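Uncharacterized protein (Chaetomium thermophilum, PDB 3LPZ) probably serves as the Get4 subunit of the Get pathway, an alpha-solenoid that binds Get5 and takes part in the biogenesis of tail-anchored membrane proteins. Local coordinates at residues L245-M250 against G279-A284; A186-A191 against N275-I280; S241-N246 against E271-E276; Y197-N202 against L285-E290. All blocks are in the same frame, centred on the assembly; numbering follows the deposited sequence. Where two conformers were deposited one is given.

Overall arrangement
From the N terminus, the first contact segments met lie on and just past helix 186-199: 186-191 serves interaction 2, and the last helical residues with the turn after them, 197-202, serve interaction 4. Then 241-246, leading into helix 243-256, serves interaction 3, and the overlapping 245-250 interaction 1. All four loops close within 271-290: interaction 3 on helix 271-275, interaction 2 on 275-280, interaction 1 on 279-284 and interaction 4 along helix 282-293. Interactions 1 and 3 nest inside the loop of interaction 4; interactions 2 and 4 cross. Interactions 1, 2 and 3 touch one another, and interaction 4 touches interaction 1. Together they join helices 186-199 and 243-256 to helices 271-275 and 282-293 and the turns between.

Interaction 1 of 4, residues L245-M250 against G279-A284; sequences LNFISM and GIWDTA
F247 and W281 meet through their rings, with F247 CD2 3.8 Å from W281 CZ3. The phenyl carbon lies near the plane of the indole, at the outer edge of its six-membered ring. The two side chains lie side by side and point opposite ways; F247 has its ring anti to the backbone N (chi1 173°), which carries it out toward the loop before helix 282-293. The second contact is aliphatic on aromatic. I248 stands roughly perpendicular to the tryptophan, and its CD1 reaches W281 CH2 at 4.0 Å, with CG1 nearly as close to the same carbon. The indole thus pushes its CZ3-CH2 border between two neighbouring side chains of one helix turn. No hydrogen bond joins the segments, and all three touching residues are buried. An alanine in place of W281 would take away the whole indole and would probably open a gap beside F247 and I248. Further along its helix face, F247 also meets L266 of helix 260-269. W281 itself lies just before helix 282-293, against F247 and I248 of helix 243-256 and against A191 of helix 186-199, which touches I248 as well.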
loop_
_atom_site.group_PDB
_atom_site.type_symbol
_atom_site.label_atom_id
_atom_site.label_comp_id
_atom_site.label_asym_id
_atom_site.label_seq_id
_atom_site.Cartn_x
_atom_site.Cartn_y
_atom_site.Cartn_z
ATOM N N LEU A 245 -2.044 -22.992 -0.599
ATOM C CA LEU A 245 -0.977 -22.333 -1.346
ATOM C C LEU A 245 -1.018 -22.832 -2.813
ATOM O O LEU A 245 -0.755 -22.078 -3.775
ATOM C CB LEU A 245 0.366 -22.628 -0.691
ATOM C CG LEU A 245 1.211 -21.406 -0.354
ATOM C CD1 LEU A 245 2.546 -21.790 0.333
ATOM C CD2 LEU A 245 1.460 -20.580 -1.612
ATOM N N ASN A 246 -1.343 -24.107 -2.975
ATOM C CA ASN A 246 -1.533 -24.675 -4.308
ATOM C C ASN A 246 -2.704 -24.050 -5.029
ATOM O O ASN A 246 -2.610 -23.755 -6.209
ATOM C CB ASN A 246 -1.694 -26.194 -4.218
ATOM C CG ASN A 246 -0.481 -26.837 -3.585
ATOM O OD1 ASN A 246 0.625 -26.295 -3.688
ATOM N ND2 ASN A 246 -0.674 -27.971 -2.917
ATOM N N PHE A 247 -3.789 -23.795 -4.298
ATOM C CA PHE A 247 -4.902 -23.035 -4.831
ATOM C C PHE A 247 -4.455 -21.666 -5.368
ATOM O O PHE A 247 -4.808 -21.272 -6.493
ATOM C CB PHE A 247 -5.949 -22.819 -3.731
ATOM C CG PHE A 247 -7.053 -21.895 -4.134
ATOM C CD1 PHE A 247 -8.109 -22.356 -4.922
ATOM C CD2 PHE A 247 -7.042 -20.561 -3.727
ATOM C CE1 PHE A 247 -9.165 -21.490 -5.295
ATOM C CE2 PHE A 247 -8.072 -19.688 -4.105
ATOM C CZ PHE A 247 -9.139 -20.156 -4.890
ATOM N N ILE A 248 -3.700 -20.937 -4.551
ATOM C CA ILE A 248 -3.129 -19.654 -4.970
ATOM C C ILE A 248 -2.234 -19.780 -6.219
ATOM O O ILE A 248 -2.395 -18.998 -7.159
ATOM C CB ILE A 248 -2.333 -18.970 -3.833
ATOM C CG1 ILE A 248 -3.260 -18.606 -2.662
ATOM C CG2 ILE A 248 -1.558 -17.740 -4.375
ATOM C CD1 ILE A 248 -2.458 -18.291 -1.361
ATOM N N SER A 249 -1.304 -20.742 -6.224
ATOM C CA SER A 249 -0.438 -20.953 -7.404
ATOM C C SER A 249 -1.246 -21.200 -8.667
ATOM O O SER A 249 -0.940 -20.627 -9.687
ATOM C CB SER A 249 0.514 -22.143 -7.232
ATOM O OG SER A 249 1.294 -22.011 -6.073
ATOM N N MET A 250 -2.243 -22.079 -8.595
ATOM C CA MET A 250 -3.076 -22.381 -9.769
ATOM C C MET A 250 -4.022 -21.232 -10.154
ATOM O O MET A 250 -4.335 -21.034 -11.321
ATOM C CB MET A 250 -3.891 -23.668 -9.557
ATOM C CG MET A 250 -3.087 -24.866 -9.180
ATOM S SD MET A 250 -1.971 -25.356 -10.490
ATOM C CE MET A 250 -3.116 -25.921 -11.731
ATOM N N GLY A 279 -14.861 -17.284 5.414
ATOM C CA GLY A 279 -15.208 -16.111 4.618
ATOM C C GLY A 279 -14.145 -15.076 4.323
ATOM O O GLY A 279 -14.421 -14.120 3.578
ATOM N N ILE A 280 -12.937 -15.228 4.871
ATOM C CA ILE A 280 -11.973 -14.122 4.771
ATOM C C ILE A 280 -11.479 -13.840 3.346
ATOM O O ILE A 280 -10.928 -12.766 3.097
ATOM C CB ILE A 280 -10.734 -14.237 5.723
ATOM C CG1 ILE A 280 -9.901 -15.495 5.394
ATOM C CG2 ILE A 280 -11.168 -14.096 7.231
ATOM C CD1 ILE A 280 -8.531 -15.571 6.141
ATOM N N TRP A 281 -11.634 -14.797 2.435
ATOM C CA TRP A 281 -11.257 -14.543 1.023
ATOM C C TRP A 281 -12.450 -14.310 0.091
ATOM O O TRP A 281 -12.249 -14.143 -1.115
ATOM C CB TRP A 281 -10.422 -15.680 0.419
ATOM C CG TRP A 281 -9.073 -15.928 1.041
ATOM C CD1 TRP A 281 -8.472 -15.223 2.058
ATOM C CD2 TRP A 281 -8.150 -16.963 0.672
ATOM N NE1 TRP A 281 -7.233 -15.769 2.351
ATOM C CE2 TRP A 281 -7.012 -16.836 1.514
ATOM C CE3 TRP A 281 -8.178 -17.996 -0.277
ATOM C CZ2 TRP A 281 -5.919 -17.700 1.428
ATOM C CZ3 TRP A 281 -7.077 -18.855 -0.366
ATOM C CH2 TRP A 281 -5.970 -18.704 0.478
ATOM N N ASP A 282 -13.674 -14.324 0.626
ATOM C CA ASP A 282 -14.890 -14.413 -0.198
ATOM C C ASP A 282 -15.049 -13.209 -1.120
ATOM O O ASP A 282 -15.274 -13.364 -2.317
ATOM C CB ASP A 282 -16.148 -14.515 0.673
ATOM C CG ASP A 282 -16.378 -15.897 1.244
ATOM O OD1 ASP A 282 -15.723 -16.877 0.812
ATOM O OD2 ASP A 282 -17.252 -15.986 2.142
ATOM N N THR A 283 -14.938 -12.005 -0.562
ATOM C CA THR A 283 -15.103 -10.793 -1.370
ATOM C C THR A 283 -13.981 -10.641 -2.404
ATOM O O THR A 283 -14.236 -10.267 -3.568
ATOM C CB THR A 283 -15.203 -9.544 -0.478
ATOM O OG1 THR A 283 -16.344 -9.687 0.367
ATOM C CG2 THR A 283 -15.379 -8.277 -1.314
ATOM N N ALA A 284 -12.749 -10.938 -1.980
ATOM C CA ALA A 284 -11.597 -10.947 -2.884
ATOM C C ALA A 284 -11.804 -11.915 -4.052
ATOM O O ALA A 284 -11.518 -11.573 -5.198
ATOM C CB ALA A 284 -10.308 -11.297 -2.139
#

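Interaction 2 of 4, residues A186-A191 against N275-I280; sequences APLYCA and NELNGI
A pair of tight turns links helix 271-275 to helix 282-293, and it is this connection that rests on helix 186-199 through L188. A type I turn runs from N275 to N278 and a type I' turn from L277 to I280; N278 and G279 both take positive phi, and the backbone bonds that close the two turns are weak. The double turn brings L277 and I280 to the same leucine. The closer pair is methyl to methyl, L188 CD1 to L277 CD1 at 4.0 Å, the two side chains overlapping at their ends in antiparallel fashion. I280 stands off a little more, its CD1 4.4 Å from the branching carbon CG of L188. With chi1 at -82°, L188 turns its branch to the backbone N side, which lets it reach both partners although CB itself is not aimed at the turn. The contact is small, apolar and at the surface, with no hydrogen bond across it. Beneath it the packing continues inward: L244 of helix 243-256 touches both P187 and L277, and C190 lies against L245 of that helix. The turn therefore sits over the place where helices 186-199 and 243-256 come together.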
loop_
_atom_site.group_PDB
_atom_site.type_symbol
_atom_site.label_atom_id
_atom_site.label_comp_id
_atom_site.label_asym_id
_atom_site.label_seq_id
_atom_site.Cartn_x
_atom_site.Cartn_y
_atom_site.Cartn_z
ATOM N N ALA A 186 0.894 -20.463 6.401
ATOM C CA ALA A 186 1.638 -19.907 5.226
ATOM C C ALA A 186 0.749 -19.356 4.075
ATOM O O ALA A 186 0.999 -18.252 3.621
ATOM C CB ALA A 186 2.690 -20.866 4.682
ATOM N N PRO A 187 -0.301 -20.111 3.629
ATOM C CA PRO A 187 -1.130 -19.615 2.509
ATOM C C PRO A 187 -1.896 -18.334 2.828
ATOM O O PRO A 187 -2.163 -17.542 1.920
ATOM C CB PRO A 187 -2.133 -20.758 2.260
ATOM C CG PRO A 187 -1.531 -21.982 3.015
ATOM C CD PRO A 187 -0.786 -21.412 4.147
ATOM N N LEU A 188 -2.240 -18.120 4.105
ATOM C CA LEU A 188 -2.965 -16.909 4.516
ATOM C C LEU A 188 -2.107 -15.653 4.343
ATOM O O LEU A 188 -2.591 -14.618 3.919
ATOM C CB LEU A 188 -3.447 -17.020 5.965
ATOM C CG LEU A 188 -4.752 -17.777 6.286
ATOM C CD1 LEU A 188 -5.094 -18.914 5.343
ATOM C CD2 LEU A 188 -4.779 -18.204 7.789
ATOM N N TYR A 189 -0.832 -15.749 4.681
ATOM C CA TYR A 189 0.071 -14.620 4.539
ATOM C C TYR A 189 0.474 -14.437 3.106
ATOM O O TYR A 189 0.595 -13.298 2.634
ATOM C CB TYR A 189 1.282 -14.761 5.466
ATOM C CG TYR A 189 0.856 -14.630 6.921
ATOM C CD1 TYR A 189 0.683 -13.369 7.506
ATOM C CD2 TYR A 189 0.537 -15.763 7.684
ATOM C CE1 TYR A 189 0.252 -13.245 8.840
ATOM C CE2 TYR A 189 0.114 -15.643 9.009
ATOM C CZ TYR A 189 -0.028 -14.385 9.572
ATOM O OH TYR A 189 -0.460 -14.267 10.864
ATOM N N CYS A 190 0.616 -15.542 2.381
ATOM C CA CYS A 190 0.882 -15.434 0.956
ATOM C C CYS A 190 -0.269 -14.685 0.259
ATOM O O CYS A 190 -0.012 -13.787 -0.561
ATOM C CB CYS A 190 1.117 -16.826 0.335
ATOM S SG CYS A 190 1.692 -16.735 -1.357
ATOM N N ALA A 191 -1.514 -15.025 0.629
ATOM C CA ALA A 191 -2.703 -14.411 0.047
ATOM C C ALA A 191 -2.767 -12.916 0.316
ATOM O O ALA A 191 -3.168 -12.187 -0.551
ATOM C CB ALA A 191 -3.981 -15.100 0.505
ATOM N N ASN A 275 -13.592 -23.449 2.745
ATOM C CA ASN A 275 -14.683 -23.338 3.724
ATOM C C ASN A 275 -14.162 -23.122 5.138
ATOM O O ASN A 275 -14.808 -22.448 5.937
ATOM C CB ASN A 275 -15.615 -24.578 3.673
ATOM C CG ASN A 275 -16.677 -24.487 2.575
ATOM O OD1 ASN A 275 -16.817 -23.461 1.895
ATOM N ND2 ASN A 275 -17.442 -25.565 2.403
ATOM N N GLU A 276 -12.994 -23.684 5.441
ATOM C CA GLU A 276 -12.348 -23.505 6.736
ATOM C C GLU A 276 -11.891 -22.066 7.019
ATOM O O GLU A 276 -11.538 -21.745 8.153
ATOM C CB GLU A 276 -11.139 -24.443 6.856
ATOM C CG GLU A 276 -11.497 -25.928 6.849
ATOM C CD GLU A 276 -10.285 -26.843 7.067
ATOM O OE1 GLU A 276 -9.153 -26.346 7.243
ATOM O OE2 GLU A 276 -10.475 -28.078 7.070
ATOM N N LEU A 277 -11.878 -21.209 5.994
ATOM C CA LEU A 277 -11.377 -19.845 6.132
ATOM C C LEU A 277 -12.436 -18.918 6.751
ATOM O O LEU A 277 -12.164 -17.749 7.062
ATOM C CB LEU A 277 -10.966 -19.309 4.750
ATOM C CG LEU A 277 -9.513 -19.382 4.257
ATOM C CD1 LEU A 277 -8.744 -20.508 4.878
ATOM C CD2 LEU A 277 -9.450 -19.410 2.736
ATOM N N ASN A 278 -13.643 -19.465 6.882
ATOM C CA ASN A 278 -14.854 -18.750 7.311
ATOM C C ASN A 278 -14.987 -17.333 6.744
ATOM O O ASN A 278 -15.201 -16.340 7.444
ATOM C CB ASN A 278 -15.173 -18.917 8.820
ATOM C CG ASN A 278 -14.588 -17.825 9.692
ATOM O OD1 ASN A 278 -13.400 -17.533 9.632
ATOM N ND2 ASN A 278 -15.429 -17.239 10.540
ATOM N N GLY A 279 -14.861 -17.284 5.414
ATOM C CA GLY A 279 -15.208 -16.111 4.618
ATOM C C GLY A 279 -14.145 -15.076 4.323
ATOM O O GLY A 279 -14.421 -14.120 3.578
ATOM N N ILE A 280 -12.937 -15.228 4.871
ATOM C CA ILE A 280 -11.973 -14.122 4.771
ATOM C C ILE A 280 -11.479 -13.840 3.346
ATOM O O ILE A 280 -10.928 -12.766 3.097
ATOM C CB ILE A 280 -10.734 -14.237 5.723
ATOM C CG1 ILE A 280 -9.901 -15.495 5.394
ATOM C CG2 ILE A 280 -11.168 -14.096 7.231
ATOM C CD1 ILE A 280 -8.531 -15.571 6.141
#

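Interaction 3 of 4, residues S241-N246 against E271-E276; sequences SLPLLN and EANLNE
L244 carries most of the contact between the start of helix 243-256 and helix 271-275, and its CD2 methyl does most of the touching. That methyl lies 3.7 Å from N273 CB and 3.8 Å from L274 CD2, set between two successive residues of the facing helix. The leucine runs alongside N273, heading the other way, while its second methyl, CD1, approaches N273 O at 4.1 Å; against L274 the two side chains cross at a slant. A chi1 of -80° sets the L244 branch opposite the carbonyl carbon and swings it toward helix 271-275. L244 is the buried member of the contact. Cutting it back to alanine would remove both methyls and is likely to leave a gap beside N273 CB and the tip of L274. Toward solvent lies the partly exposed edge formed by P243 and N273. There the ring of P243, in the first turn of its helix, lies across N273, and the approach is itself close: P243 CG comes 3.5 Å from N273 OD1, a van der Waals meeting of carbon and amide oxygen. No hydrogen bond links the segments. Behind L244, L242 and L245 pack on L217 of helix 203-220, while L274 touches W281 just before helix 282-293. Helix 271-275 thus lies against the beginning of helix 243-256, with helix 186-199 packed on helix 243-256 beside it.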
loop_
_atom_site.group_PDB
_atom_site.type_symbol
_atom_site.label_atom_id
_atom_site.label_comp_id
_atom_site.label_asym_id
_atom_site.label_seq_id
_atom_site.Cartn_x
_atom_site.Cartn_y
_atom_site.Cartn_z
ATOM N N SER A 241 1.881 -30.343 1.291
ATOM C CA SER A 241 1.313 -30.189 2.637
ATOM C C SER A 241 0.538 -28.893 2.823
ATOM O O SER A 241 0.015 -28.649 3.907
ATOM C CB SER A 241 2.410 -30.247 3.694
ATOM O OG SER A 241 3.276 -29.141 3.512
ATOM N N LEU A 242 0.483 -28.043 1.794
ATOM C CA LEU A 242 -0.161 -26.728 1.933
ATOM C C LEU A 242 -1.154 -26.514 0.774
ATOM O O LEU A 242 -0.895 -25.734 -0.146
ATOM C CB LEU A 242 0.893 -25.620 2.008
ATOM C CG LEU A 242 1.865 -25.640 3.209
ATOM C CD1 LEU A 242 3.042 -24.685 2.992
ATOM C CD2 LEU A 242 1.152 -25.320 4.536
ATOM N N PRO A 243 -2.291 -27.237 0.804
ATOM C CA PRO A 243 -3.263 -27.168 -0.312
ATOM C C PRO A 243 -3.711 -25.747 -0.740
ATOM O O PRO A 243 -3.931 -25.510 -1.928
ATOM C CB PRO A 243 -4.475 -27.958 0.204
ATOM C CG PRO A 243 -4.164 -28.406 1.594
ATOM C CD PRO A 243 -2.683 -28.220 1.832
ATOM N N LEU A 244 -3.904 -24.826 0.202
ATOM C CA LEU A 244 -4.377 -23.490 -0.174
ATOM C C LEU A 244 -3.299 -22.669 -0.860
ATOM O O LEU A 244 -3.586 -21.713 -1.582
ATOM C CB LEU A 244 -4.882 -22.709 1.042
ATOM C CG LEU A 244 -6.302 -23.049 1.508
ATOM C CD1 LEU A 244 -6.665 -22.115 2.680
ATOM C CD2 LEU A 244 -7.315 -22.976 0.364
ATOM N N LEU A 245 -2.044 -22.992 -0.599
ATOM C CA LEU A 245 -0.977 -22.333 -1.346
ATOM C C LEU A 245 -1.018 -22.832 -2.813
ATOM O O LEU A 245 -0.755 -22.078 -3.775
ATOM C CB LEU A 245 0.366 -22.628 -0.691
ATOM C CG LEU A 245 1.211 -21.406 -0.354
ATOM C CD1 LEU A 245 2.546 -21.790 0.333
ATOM C CD2 LEU A 245 1.460 -20.580 -1.612
ATOM N N ASN A 246 -1.343 -24.107 -2.975
ATOM C CA ASN A 246 -1.533 -24.675 -4.308
ATOM C C ASN A 246 -2.704 -24.050 -5.029
ATOM O O ASN A 246 -2.610 -23.755 -6.209
ATOM C CB ASN A 246 -1.694 -26.194 -4.218
ATOM C CG ASN A 246 -0.481 -26.837 -3.585
ATOM O OD1 ASN A 246 0.625 -26.295 -3.688
ATOM N ND2 ASN A 246 -0.674 -27.971 -2.917
ATOM N N GLU A 271 -12.949 -26.592 -2.304
ATOM C CA GLU A 271 -14.121 -26.184 -1.513
ATOM C C GLU A 271 -13.944 -26.442 -0.024
ATOM O O GLU A 271 -14.146 -25.525 0.766
ATOM C CB GLU A 271 -15.433 -26.807 -2.028
ATOM C CG GLU A 271 -16.663 -26.279 -1.310
ATOM C CD GLU A 271 -17.978 -26.912 -1.771
ATOM O OE1 GLU A 271 -17.949 -27.874 -2.575
ATOM O OE2 GLU A 271 -19.048 -26.445 -1.307
ATOM N N ALA A 272 -13.534 -27.654 0.369
ATOM C CA ALA A 272 -13.409 -27.941 1.811
ATOM C C ALA A 272 -12.377 -27.031 2.484
ATOM O O ALA A 272 -12.625 -26.489 3.577
ATOM C CB ALA A 272 -13.087 -29.423 2.080
ATOM N N ASN A 273 -11.229 -26.864 1.826
ATOM C CA ASN A 273 -10.129 -26.057 2.373
ATOM C C ASN A 273 -10.534 -24.607 2.495
ATOM O O ASN A 273 -10.225 -23.947 3.495
ATOM C CB ASN A 273 -8.877 -26.148 1.490
ATOM C CG ASN A 273 -8.524 -27.579 1.117
ATOM O OD1 ASN A 273 -7.678 -28.206 1.749
ATOM N ND2 ASN A 273 -9.187 -28.104 0.102
ATOM N N LEU A 274 -11.213 -24.109 1.463
ATOM C CA LEU A 274 -11.662 -22.714 1.447
ATOM C C LEU A 274 -12.717 -22.462 2.519
ATOM O O LEU A 274 -12.719 -21.408 3.136
ATOM C CB LEU A 274 -12.200 -22.334 0.064
ATOM C CG LEU A 274 -11.167 -22.232 -1.071
ATOM C CD1 LEU A 274 -11.860 -22.230 -2.454
ATOM C CD2 LEU A 274 -10.270 -21.004 -0.890
ATOM N N ASN A 275 -13.592 -23.449 2.745
ATOM C CA ASN A 275 -14.683 -23.338 3.724
ATOM C C ASN A 275 -14.162 -23.122 5.138
ATOM O O ASN A 275 -14.808 -22.448 5.937
ATOM C CB ASN A 275 -15.615 -24.578 3.673
ATOM C CG ASN A 275 -16.677 -24.487 2.575
ATOM O OD1 ASN A 275 -16.817 -23.461 1.895
ATOM N ND2 ASN A 275 -17.442 -25.565 2.403
ATOM N N GLU A 276 -12.994 -23.684 5.441
ATOM C CA GLU A 276 -12.348 -23.505 6.736
ATOM C C GLU A 276 -11.891 -22.066 7.019
ATOM O O GLU A 276 -11.538 -21.745 8.153
ATOM C CB GLU A 276 -11.139 -24.443 6.856
ATOM C CG GLU A 276 -11.497 -25.928 6.849
ATOM C CD GLU A 276 -10.285 -26.843 7.067
ATOM O OE1 GLU A 276 -9.153 -26.346 7.243
ATOM O OE2 GLU A 276 -10.475 -28.078 7.070
#

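Interaction 4 of 4, residues Y197-N202 against L285-E290; sequences YLLVAN and LELIAE
The carbonyl oxygen of Y197 is gripped by two backbone amides: N202 N at 2.8 Å, and V200 N through a longer, weak bond. With A201 N bonded to L198 O at 2.9 Å, this makes a Schellman motif that ends helix 186-199, A201 having the positive phi of its C-prime residue. Next along the chain, the side chain of N202 caps the start of helix 203-220 by a bond from A205 N to its OD1. The last helical residues before this stop, L198 and L199, meet the side of helix 282-293. L199 reaches across at about a right angle to both of its partners, and a single methyl serves both: L199 CD2 is 3.6 Å from L287 CB and 3.9 Å from I288 CG1. L198 meets the far end of I288, its CD1 lying 4.0 Å from I288 CD1, with L198 CB about as close to that same methyl. The I288 chain is extended beyond CG1 (chi2 166°), which sends CD1 out to L198 while CG1 stays beside L199. L198 and I288 are buried, whereas L199 and L287 form the partly exposed border. The tyrosine hydroxyl of Y292 adds a polar link, hydrogen-bonded to L198 O, and L252 of helix 243-256 packs on L198. Within the all-helical alpha-solenoid fold, helix 186-199 thus ends in a Schellman motif, turns shortly into helix 203-220 under the cap of N202, and packs its last residues on helix 282-293.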
loop_
_atom_site.group_PDB
_atom_site.type_symbol
_atom_site.label_atom_id
_atom_site.label_comp_id
_atom_site.label_asym_id
_atom_site.label_seq_id
_atom_site.Cartn_x
_atom_site.Cartn_y
_atom_site.Cartn_z
ATOM N N TYR A 197 -2.791 -7.416 -4.970
ATOM C CA TYR A 197 -2.272 -7.011 -6.281
ATOM C C TYR A 197 -3.187 -7.409 -7.426
ATOM O O TYR A 197 -3.364 -6.608 -8.353
ATOM C CB TYR A 197 -0.848 -7.524 -6.540
ATOM C CG TYR A 197 0.189 -6.729 -5.778
ATOM C CD1 TYR A 197 0.315 -5.344 -5.966
ATOM C CD2 TYR A 197 1.061 -7.365 -4.892
ATOM C CE1 TYR A 197 1.306 -4.602 -5.269
ATOM C CE2 TYR A 197 2.065 -6.640 -4.206
ATOM C CZ TYR A 197 2.154 -5.258 -4.391
ATOM O OH TYR A 197 3.102 -4.553 -3.694
ATOM N N LEU A 198 -3.766 -8.618 -7.362
ATOM C CA LEU A 198 -4.771 -9.023 -8.347
ATOM C C LEU A 198 -5.972 -8.062 -8.321
ATOM O O LEU A 198 -6.463 -7.663 -9.369
ATOM C CB LEU A 198 -5.248 -10.468 -8.119
ATOM C CG LEU A 198 -4.240 -11.575 -8.424
ATOM C CD1 LEU A 198 -4.875 -12.962 -8.151
ATOM C CD2 LEU A 198 -3.683 -11.452 -9.856
ATOM N N LEU A 199 -6.418 -7.681 -7.121
ATOM C CA LEU A 199 -7.550 -6.750 -6.977
ATOM C C LEU A 199 -7.327 -5.348 -7.573
ATOM O O LEU A 199 -8.290 -4.686 -7.939
ATOM C CB LEU A 199 -7.971 -6.622 -5.508
ATOM C CG LEU A 199 -8.583 -7.888 -4.881
ATOM C CD1 LEU A 199 -8.857 -7.642 -3.362
ATOM C CD2 LEU A 199 -9.854 -8.307 -5.595
ATOM N N VAL A 200 -6.086 -4.884 -7.646
ATOM C CA VAL A 200 -5.793 -3.588 -8.299
ATOM C C VAL A 200 -5.233 -3.830 -9.704
ATOM O O VAL A 200 -4.522 -2.988 -10.256
ATOM C CB VAL A 200 -4.847 -2.682 -7.443
ATOM C CG1 VAL A 200 -5.554 -2.300 -6.143
ATOM C CG2 VAL A 200 -3.496 -3.386 -7.147
ATOM N N ALA A 201 -5.527 -5.018 -10.242
ATOM C CA ALA A 201 -5.251 -5.356 -11.645
ATOM C C ALA A 201 -3.762 -5.292 -11.962
ATOM O O ALA A 201 -3.364 -4.837 -13.041
ATOM C CB ALA A 201 -6.070 -4.424 -12.582
ATOM N N ASN A 202 -2.931 -5.745 -11.019
ATOM C CA ASN A 202 -1.507 -5.759 -11.208
ATOM C C ASN A 202 -1.001 -7.207 -11.086
ATOM O O ASN A 202 -0.517 -7.620 -10.048
ATOM C CB ASN A 202 -0.834 -4.863 -10.163
ATOM C CG ASN A 202 0.617 -4.534 -10.525
ATOM O OD1 ASN A 202 1.217 -5.206 -11.355
ATOM N ND2 ASN A 202 1.183 -3.506 -9.881
ATOM N N LEU A 285 -12.267 -13.131 -3.759
ATOM C CA LEU A 285 -12.416 -14.143 -4.809
ATOM C C LEU A 285 -13.541 -13.783 -5.772
ATOM O O LEU A 285 -13.427 -14.012 -6.965
ATOM C CB LEU A 285 -12.640 -15.533 -4.216
ATOM C CG LEU A 285 -11.384 -16.139 -3.593
ATOM C CD1 LEU A 285 -11.720 -17.413 -2.868
ATOM C CD2 LEU A 285 -10.272 -16.366 -4.661
ATOM N N GLU A 286 -14.615 -13.220 -5.238
ATOM C CA GLU A 286 -15.728 -12.716 -6.069
ATOM C C GLU A 286 -15.267 -11.640 -7.036
ATOM O O GLU A 286 -15.618 -11.665 -8.214
ATOM C CB GLU A 286 -16.810 -12.121 -5.188
ATOM C CG GLU A 286 -17.745 -13.147 -4.614
ATOM C CD GLU A 286 -18.788 -12.514 -3.730
ATOM O OE1 GLU A 286 -19.279 -11.404 -4.062
ATOM O OE2 GLU A 286 -19.103 -13.123 -2.697
ATOM N N LEU A 287 -14.487 -10.690 -6.532
ATOM C CA LEU A 287 -13.975 -9.601 -7.382
ATOM C C LEU A 287 -13.003 -10.121 -8.434
ATOM O O LEU A 287 -13.046 -9.696 -9.593
ATOM C CB LEU A 287 -13.337 -8.483 -6.552
ATOM C CG LEU A 287 -14.323 -7.457 -5.995
ATOM C CD1 LEU A 287 -13.623 -6.532 -5.026
ATOM C CD2 LEU A 287 -14.988 -6.631 -7.108
ATOM N N ILE A 288 -12.153 -11.058 -8.026
ATOM C CA ILE A 288 -11.234 -11.727 -8.939
ATOM C C ILE A 288 -11.960 -12.534 -10.034
ATOM O O ILE A 288 -11.595 -12.443 -11.199
ATOM C CB ILE A 288 -10.221 -12.612 -8.135
ATOM C CG1 ILE A 288 -9.188 -11.703 -7.426
ATOM C CG2 ILE A 288 -9.536 -13.666 -9.054
ATOM C CD1 ILE A 288 -8.350 -12.398 -6.357
ATOM N N ALA A 289 -12.976 -13.320 -9.657
ATOM C CA ALA A 289 -13.825 -14.025 -10.640
ATOM C C ALA A 289 -14.481 -13.071 -11.647
ATOM O O ALA A 289 -14.581 -13.391 -12.836
ATOM C CB ALA A 289 -14.928 -14.877 -9.948
ATOM N N GLU A 290 -14.949 -11.924 -11.169
ATOM C CA GLU A 290 -15.454 -10.894 -12.076
ATOM C C GLU A 290 -14.369 -10.285 -12.970
ATOM O O GLU A 290 -14.541 -10.232 -14.190
ATOM C CB GLU A 290 -16.208 -9.822 -11.302
ATOM C CG GLU A 290 -16.987 -8.819 -12.168
ATOM C CD GLU A 290 -17.714 -7.792 -11.308
ATOM O OE1 GLU A 290 -17.105 -6.774 -10.912
ATOM O OE2 GLU A 290 -18.899 -8.013 -11.002
#